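PDB 6QPA: sulfur oxygenase/reductase, which probably catalyses the oxygen-dependent disproportionation of elemental sulfur, using a mononuclear iron site. Local coordinates for residues A[10-15]-A[115-120]; A[44-49]-A[77-82]. One frame throughout, in Å; residues are numbered along the deposited sequence.

Interaction 1 of 2, residues A[10-15]-A[115-120]; sequences INMAKI and WEPYFE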
loop_
_atom_site.group_PDB
_atom_site.type_symbol
_atom_site.label_atom_id
_atom_site.label_comp_id
_atom_site.label_asym_id
_atom_site.label_seq_id
_atom_site.Cartn_x
_atom_site.Cartn_y
_atom_site.Cartn_z
ATOM N N ILE A 10 46.531 20.410 30.838
ATOM C CA ILE A 10 45.516 20.178 29.819
ATOM C C ILE A 10 45.592 18.723 29.417
ATOM O O ILE A 10 46.519 18.314 28.714
ATOM C CB ILE A 10 45.673 21.094 28.601
ATOM C CG1 ILE A 10 45.619 22.548 29.064
ATOM C CG2 ILE A 10 44.559 20.778 27.598
ATOM C CD1 ILE A 10 45.795 23.593 27.934
ATOM N N ASN A 11 44.614 17.941 29.864
ATOM C CA ASN A 11 44.491 16.554 29.450
ATOM C C ASN A 11 43.849 16.535 28.066
ATOM O O ASN A 11 42.678 16.899 27.914
ATOM C CB ASN A 11 43.662 15.779 30.471
ATOM C CG ASN A 11 43.769 14.302 30.286
ATOM O OD1 ASN A 11 43.202 13.749 29.353
ATOM N ND2 ASN A 11 44.513 13.643 31.174
ATOM N N MET A 12 44.614 16.124 27.062
ATOM C CA MET A 12 44.191 16.130 25.666
ATOM C C MET A 12 43.935 14.699 25.229
ATOM O O MET A 12 44.818 13.841 25.367
ATOM C CB MET A 12 45.250 16.771 24.779
ATOM C CG MET A 12 45.605 18.192 25.157
ATOM S SD MET A 12 47.120 18.685 24.319
ATOM C CE MET A 12 47.142 20.428 24.720
ATOM N N ALA A 13 42.727 14.444 24.729
ATOM C CA ALA A 13 42.339 13.147 24.202
ATOM C C ALA A 13 41.466 13.350 22.974
ATOM O O ALA A 13 40.898 14.421 22.765
ATOM C CB ALA A 13 41.568 12.320 25.237
ATOM N N LYS A 14 41.366 12.309 22.156
ATOM C CA LYS A 14 40.412 12.268 21.052
ATOM C C LYS A 14 39.512 11.065 21.268
ATOM O O LYS A 14 39.999 9.946 21.459
ATOM C CB LYS A 14 41.111 12.233 19.696
ATOM C CG LYS A 14 41.839 13.543 19.380
ATOM C CD LYS A 14 42.494 13.505 18.017
ATOM C CE LYS A 14 43.101 14.855 17.658
ATOM N NZ LYS A 14 42.039 15.922 17.595
ATOM N N ILE A 15 38.204 11.307 21.298
ATOM C CA ILE A 15 37.251 10.295 21.698
ATOM C C ILE A 15 36.252 10.067 20.574
ATOM O O ILE A 15 36.019 10.930 19.715
ATOM C CB ILE A 15 36.535 10.679 23.007
ATOM C CG1 ILE A 15 35.611 11.877 22.775
ATOM C CG2 ILE A 15 37.586 11.024 24.090
ATOM C CD1 ILE A 15 34.876 12.300 23.983
ATOM N N TRP A 115 47.180 12.849 26.546
ATOM C CA TRP A 115 48.477 13.500 26.656
ATOM C C TRP A 115 48.229 14.749 27.478
ATOM O O TRP A 115 47.351 15.542 27.139
ATOM C CB TRP A 115 49.048 13.821 25.273
ATOM C CG TRP A 115 50.440 14.363 25.250
ATOM C CD1 TRP A 115 50.826 15.607 24.831
ATOM C CD2 TRP A 115 51.651 13.669 25.627
ATOM N NE1 TRP A 115 52.200 15.729 24.922
ATOM C CE2 TRP A 115 52.724 14.560 25.419
ATOM C CE3 TRP A 115 51.923 12.381 26.133
ATOM C CZ2 TRP A 115 54.054 14.204 25.679
ATOM C CZ3 TRP A 115 53.240 12.034 26.416
ATOM C CH2 TRP A 115 54.293 12.943 26.178
ATOM N N GLU A 116 48.943 14.904 28.593
ATOM C CA GLU A 116 48.611 15.955 29.553
ATOM C C GLU A 116 49.810 16.865 29.794
ATOM O O GLU A 116 50.552 16.682 30.775
ATOM C CB GLU A 116 48.117 15.372 30.874
ATOM C CG GLU A 116 47.455 16.436 31.744
ATOM C CD GLU A 116 47.006 15.908 33.078
ATOM O OE1 GLU A 116 47.737 15.088 33.658
ATOM O OE2 GLU A 116 45.936 16.322 33.557
ATOM N N PRO A 117 50.017 17.865 28.942
ATOM C CA PRO A 117 51.104 18.825 29.170
ATOM C C PRO A 117 50.715 19.866 30.209
ATOM O O PRO A 117 49.537 20.143 30.455
ATOM C CB PRO A 117 51.300 19.486 27.794
ATOM C CG PRO A 117 50.409 18.713 26.827
ATOM C CD PRO A 117 49.323 18.126 27.669
ATOM N N TYR A 118 51.741 20.455 30.803
ATOM C CA TYR A 118 51.620 21.560 31.745
ATOM C C TYR A 118 51.839 22.893 31.030
ATOM O O TYR A 118 52.733 23.014 30.178
ATOM C CB TYR A 118 52.646 21.423 32.867
ATOM C CG TYR A 118 52.353 20.362 33.909
ATOM C CD1 TYR A 118 51.380 20.571 34.880
ATOM C CD2 TYR A 118 53.098 19.174 33.966
ATOM C CE1 TYR A 118 51.120 19.624 35.870
ATOM C CE2 TYR A 118 52.842 18.215 34.961
ATOM C CZ TYR A 118 51.850 18.456 35.904
ATOM O OH TYR A 118 51.576 17.552 36.889
ATOM N N PHE A 119 51.022 23.896 31.383
ATOM C CA PHE A 119 51.068 25.194 30.729
ATOM C C PHE A 119 51.209 26.314 31.742
ATOM O O PHE A 119 50.555 26.330 32.789
ATOM C CB PHE A 119 49.820 25.448 29.864
ATOM C CG PHE A 119 49.760 24.564 28.673
ATOM C CD1 PHE A 119 49.252 23.289 28.786
ATOM C CD2 PHE A 119 50.270 24.984 27.457
ATOM C CE1 PHE A 119 49.226 22.449 27.695
ATOM C CE2 PHE A 119 50.258 24.151 26.364
ATOM C CZ PHE A 119 49.720 22.872 26.483
ATOM N N GLU A 120 52.055 27.258 31.393
ATOM C CA GLU A 120 52.168 28.511 32.098
ATOM C C GLU A 120 51.249 29.539 31.454
ATOM O O GLU A 120 51.149 29.620 30.225
ATOM C CB GLU A 120 53.627 28.979 32.068
ATOM C CG GLU A 120 53.821 30.416 32.471
ATOM C CD GLU A 120 55.239 30.910 32.224
ATOM O OE1 GLU A 120 56.123 30.088 31.876
ATOM O OE2 GLU A 120 55.456 32.127 32.384
#
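The phenyl ring of F119 fits into the notch between I10 and M12, two side chains on the same side of strand 7-15. I10 lays its CD1 methyl over one face of the ring, 3.6 Å from F119 CD1, while M12, its chain running against that of F119, brings its CE methyl obliquely to the ring, 4.0 Å from F119 CZ. M12 reaches that far because its chain runs straight beyond CG (chi2 166°, chi3 171°), crossing P117 at about a right angle with SD 4.0 Å from P117 CD. The proline ring thus fills the hollow beneath the thioether.

The backbones dovetail around this proline. M12 and W115 form an antiparallel hydrogen-bonded pair, with M12 N to W115 O and W115 N to M12 O both 2.8 Å, and I10 N donates almost linearly to P117 O at 3.0 Å. P117 has no N-H to return that bond; instead the carbonyl of I10 receives a CA-H contact from E116, with I10 O 3.3 Å from E116 CA. The extended side chain of E116 leaves past N11, whose ND2 stays 3.9 Å from E116 OE2, too far for a hydrogen bond. E116 OE2 ligates iron, and H88 and H92 complete the protein ligands: the facial triad of two histidines and one carboxylate, the latter supplied by segment 115-120, within a fold that the family places among the dimeric alpha-beta barrels.

Interaction 2 of 2, residues A[44-49]-A[77-82]; sequences GFEQLL and FQYTVW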
loop_
_atom_site.group_PDB
_atom_site.type_symbol
_atom_site.label_atom_id
_atom_site.label_comp_id
_atom_site.label_asym_id
_atom_site.label_seq_id
_atom_site.Cartn_x
_atom_site.Cartn_y
_atom_site.Cartn_z
ATOM N N GLY A 44 40.354 24.721 39.881
ATOM C CA GLY A 44 39.228 24.725 38.970
ATOM C C GLY A 44 39.524 23.910 37.730
ATOM O O GLY A 44 40.591 23.306 37.593
ATOM N N PHE A 45 38.529 23.868 36.842
ATOM C CA PHE A 45 38.658 23.043 35.652
ATOM C C PHE A 45 37.770 23.569 34.528
ATOM O O PHE A 45 36.850 24.365 34.748
ATOM C CB PHE A 45 38.351 21.564 35.958
ATOM C CG PHE A 45 36.905 21.268 36.214
ATOM C CD1 PHE A 45 36.031 20.998 35.158
ATOM C CD2 PHE A 45 36.413 21.233 37.513
ATOM C CE1 PHE A 45 34.673 20.722 35.391
ATOM C CE2 PHE A 45 35.046 20.940 37.764
ATOM C CZ PHE A 45 34.183 20.693 36.699
ATOM N N GLU A 46 38.084 23.118 33.310
ATOM C CA GLU A 46 37.312 23.403 32.103
ATOM C C GLU A 46 37.215 22.105 31.327
ATOM O O GLU A 46 38.244 21.515 31.004
ATOM C CB GLU A 46 37.984 24.466 31.221
ATOM C CG GLU A 46 38.330 25.749 31.915
ATOM C CD GLU A 46 37.151 26.692 31.992
ATOM O OE1 GLU A 46 36.122 26.379 31.379
ATOM O OE2 GLU A 46 37.251 27.736 32.667
ATOM N N GLN A 47 36.002 21.634 31.067
ATOM C CA GLN A 47 35.799 20.475 30.209
ATOM C C GLN A 47 35.378 20.979 28.830
ATOM O O GLN A 47 34.286 21.541 28.662
ATOM C CB GLN A 47 34.774 19.504 30.800
ATOM C CG GLN A 47 34.732 18.157 30.055
ATOM C CD GLN A 47 33.635 17.224 30.548
ATOM O OE1 GLN A 47 32.475 17.620 30.673
ATOM N NE2 GLN A 47 33.998 15.971 30.818
ATOM N N LEU A 48 36.260 20.812 27.848
ATOM C CA LEU A 48 36.049 21.357 26.515
ATOM C C LEU A 48 35.856 20.214 25.529
ATOM O O LEU A 48 36.697 19.314 25.444
ATOM C CB LEU A 48 37.237 22.217 26.102
ATOM C CG LEU A 48 37.647 23.369 27.017
ATOM C CD1 LEU A 48 38.896 24.059 26.461
ATOM C CD2 LEU A 48 36.512 24.379 27.122
ATOM N N LEU A 49 34.753 20.247 24.789
ATOM C CA LEU A 49 34.472 19.269 23.748
ATOM C C LEU A 49 34.595 19.943 22.387
ATOM O O LEU A 49 33.992 20.994 22.157
ATOM C CB LEU A 49 33.072 18.657 23.928
ATOM C CG LEU A 49 32.763 17.528 22.941
ATOM C CD1 LEU A 49 33.739 16.370 23.166
ATOM C CD2 LEU A 49 31.313 17.047 23.081
ATOM N N PHE A 77 39.356 18.247 25.669
ATOM C CA PHE A 77 40.411 18.861 26.467
ATOM C C PHE A 77 39.855 19.159 27.844
ATOM O O PHE A 77 38.840 19.851 27.963
ATOM C CB PHE A 77 40.910 20.178 25.862
ATOM C CG PHE A 77 41.789 20.026 24.652
ATOM C CD1 PHE A 77 41.805 18.858 23.912
ATOM C CD2 PHE A 77 42.607 21.083 24.256
ATOM C CE1 PHE A 77 42.611 18.738 22.786
ATOM C CE2 PHE A 77 43.427 20.972 23.144
ATOM C CZ PHE A 77 43.427 19.788 22.401
ATOM N N GLN A 78 40.524 18.681 28.875
ATOM C CA GLN A 78 40.126 18.987 30.244
ATOM C C GLN A 78 41.221 19.846 30.865
ATOM O O GLN A 78 42.343 19.376 31.057
ATOM C CB GLN A 78 39.871 17.710 31.051
ATOM C CG GLN A 78 38.610 16.937 30.629
ATOM C CD GLN A 78 38.435 15.579 31.332
ATOM O OE1 GLN A 78 39.389 14.822 31.501
ATOM N NE2 GLN A 78 37.205 15.280 31.746
ATOM N N TYR A 79 40.923 21.117 31.125
ATOM C CA TYR A 79 41.831 21.932 31.920
ATOM C C TYR A 79 41.644 21.581 33.377
ATOM O O TYR A 79 40.519 21.601 33.869
ATOM C CB TYR A 79 41.566 23.432 31.787
ATOM C CG TYR A 79 41.767 24.087 30.450
ATOM C CD1 TYR A 79 41.862 23.350 29.281
ATOM C CD2 TYR A 79 41.827 25.473 30.366
ATOM C CE1 TYR A 79 42.023 23.976 28.061
ATOM C CE2 TYR A 79 41.995 26.114 29.159
ATOM C CZ TYR A 79 42.090 25.369 28.004
ATOM O OH TYR A 79 42.247 26.031 26.797
ATOM N N THR A 80 42.729 21.310 34.082
ATOM C CA THR A 80 42.708 21.375 35.536
ATOM C C THR A 80 43.736 22.406 35.959
ATOM O O THR A 80 44.824 22.474 35.388
ATOM C CB THR A 80 42.977 20.019 36.220
ATOM O OG1 THR A 80 44.206 19.479 35.747
ATOM C CG2 THR A 80 41.816 19.029 35.929
ATOM N N VAL A 81 43.348 23.248 36.902
ATOM C CA VAL A 81 44.102 24.439 37.276
ATOM C C VAL A 81 44.613 24.267 38.704
ATOM O O VAL A 81 43.857 23.861 39.600
ATOM C CB VAL A 81 43.219 25.688 37.107
ATOM C CG1 VAL A 81 44.026 26.966 37.332
ATOM C CG2 VAL A 81 42.581 25.653 35.681
ATOM N N TRP A 82 45.895 24.571 38.914
ATOM C CA TRP A 82 46.628 24.157 40.103
ATOM C C TRP A 82 47.485 25.295 40.634
ATOM O O TRP A 82 47.997 26.116 39.867
ATOM C CB TRP A 82 47.553 22.959 39.800
ATOM C CG TRP A 82 46.785 21.803 39.312
ATOM C CD1 TRP A 82 46.493 21.490 38.006
ATOM C CD2 TRP A 82 46.131 20.831 40.118
ATOM N NE1 TRP A 82 45.725 20.354 37.962
ATOM C CE2 TRP A 82 45.477 19.936 39.245
ATOM C CE3 TRP A 82 46.045 20.616 41.501
ATOM C CZ2 TRP A 82 44.742 18.837 39.713
ATOM C CZ3 TRP A 82 45.320 19.517 41.965
ATOM C CH2 TRP A 82 44.687 18.642 41.073
#
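Y79 and L48 meet diagonally across two antiparallel strands, and each gives up more surface to this contact than any other residue here. The L48 side chain passes obliquely by the tyrosine ring, its CD1 methyl 3.5 Å from Y79 CE1. E46 adds its aliphatic part near the root of the same ring: E46 CB is 3.8 Å from Y79 CB, and E46 CG lies equally near Y79 CD2. With CG anti to the carbonyl carbon and a sharp bend at chi2 (-83°), E46 turns its carboxylate away from Y79, toward W308 and R309, where its links are weak.

Backbone bonds set this register. E46 and Y79 form a hydrogen-bonded pair, Y79 N reaching E46 O at 2.7 Å, and L48 pairs likewise with F77, L48 N lying 2.8 Å from F77 O. These strands belong to the curled antiparallel sheet of a dimeric alpha-beta barrel type fold, and E46, L48 and Y79 share one side of it; L48 and Y79 both pack there on I162 of strand 159-167. The Y79 hydroxyl is hydrogen-bonded to H256 beyond the pair. Replacing Y79 by alanine would probably open a gap beside L48 CD1 and E46 CG and leave H256 without its phenol partner.

On the reverse side Q47 and Q78 run side by side, their amide planes nearly parallel (10° apart), yet with Q47 NE2 and Q78 NE2, both donors, 3.4 Å apart. Farther along, T80 OG1 accepts a hydrogen bond from W82 NE1 at 2.8 Å, in the plane of the indole.

Overall arrangement
Interactions 1 and 2, with centres about 9 Å apart, occupy four strands lying side by side in one sheet, in the order 42-53, 74-82, 7-15 and 110-125. The two middle strands join them: N11 N lies 2.9 Å from Q78 O, a probable hydrogen bond, and I10 CD1 sits 3.8 Å from Y79 CE1, with M12 CB as close to F77 CE1. Along the chain, interaction 2 is nested within the loop that interaction 1 closes. Both approach the iron from the same side of the sheet: the side chain of E116 in interaction 1, a ligand, is about 2 Å from the bound iron (nearest atoms), and that of T80 in interaction 2 comes within about 4 Å.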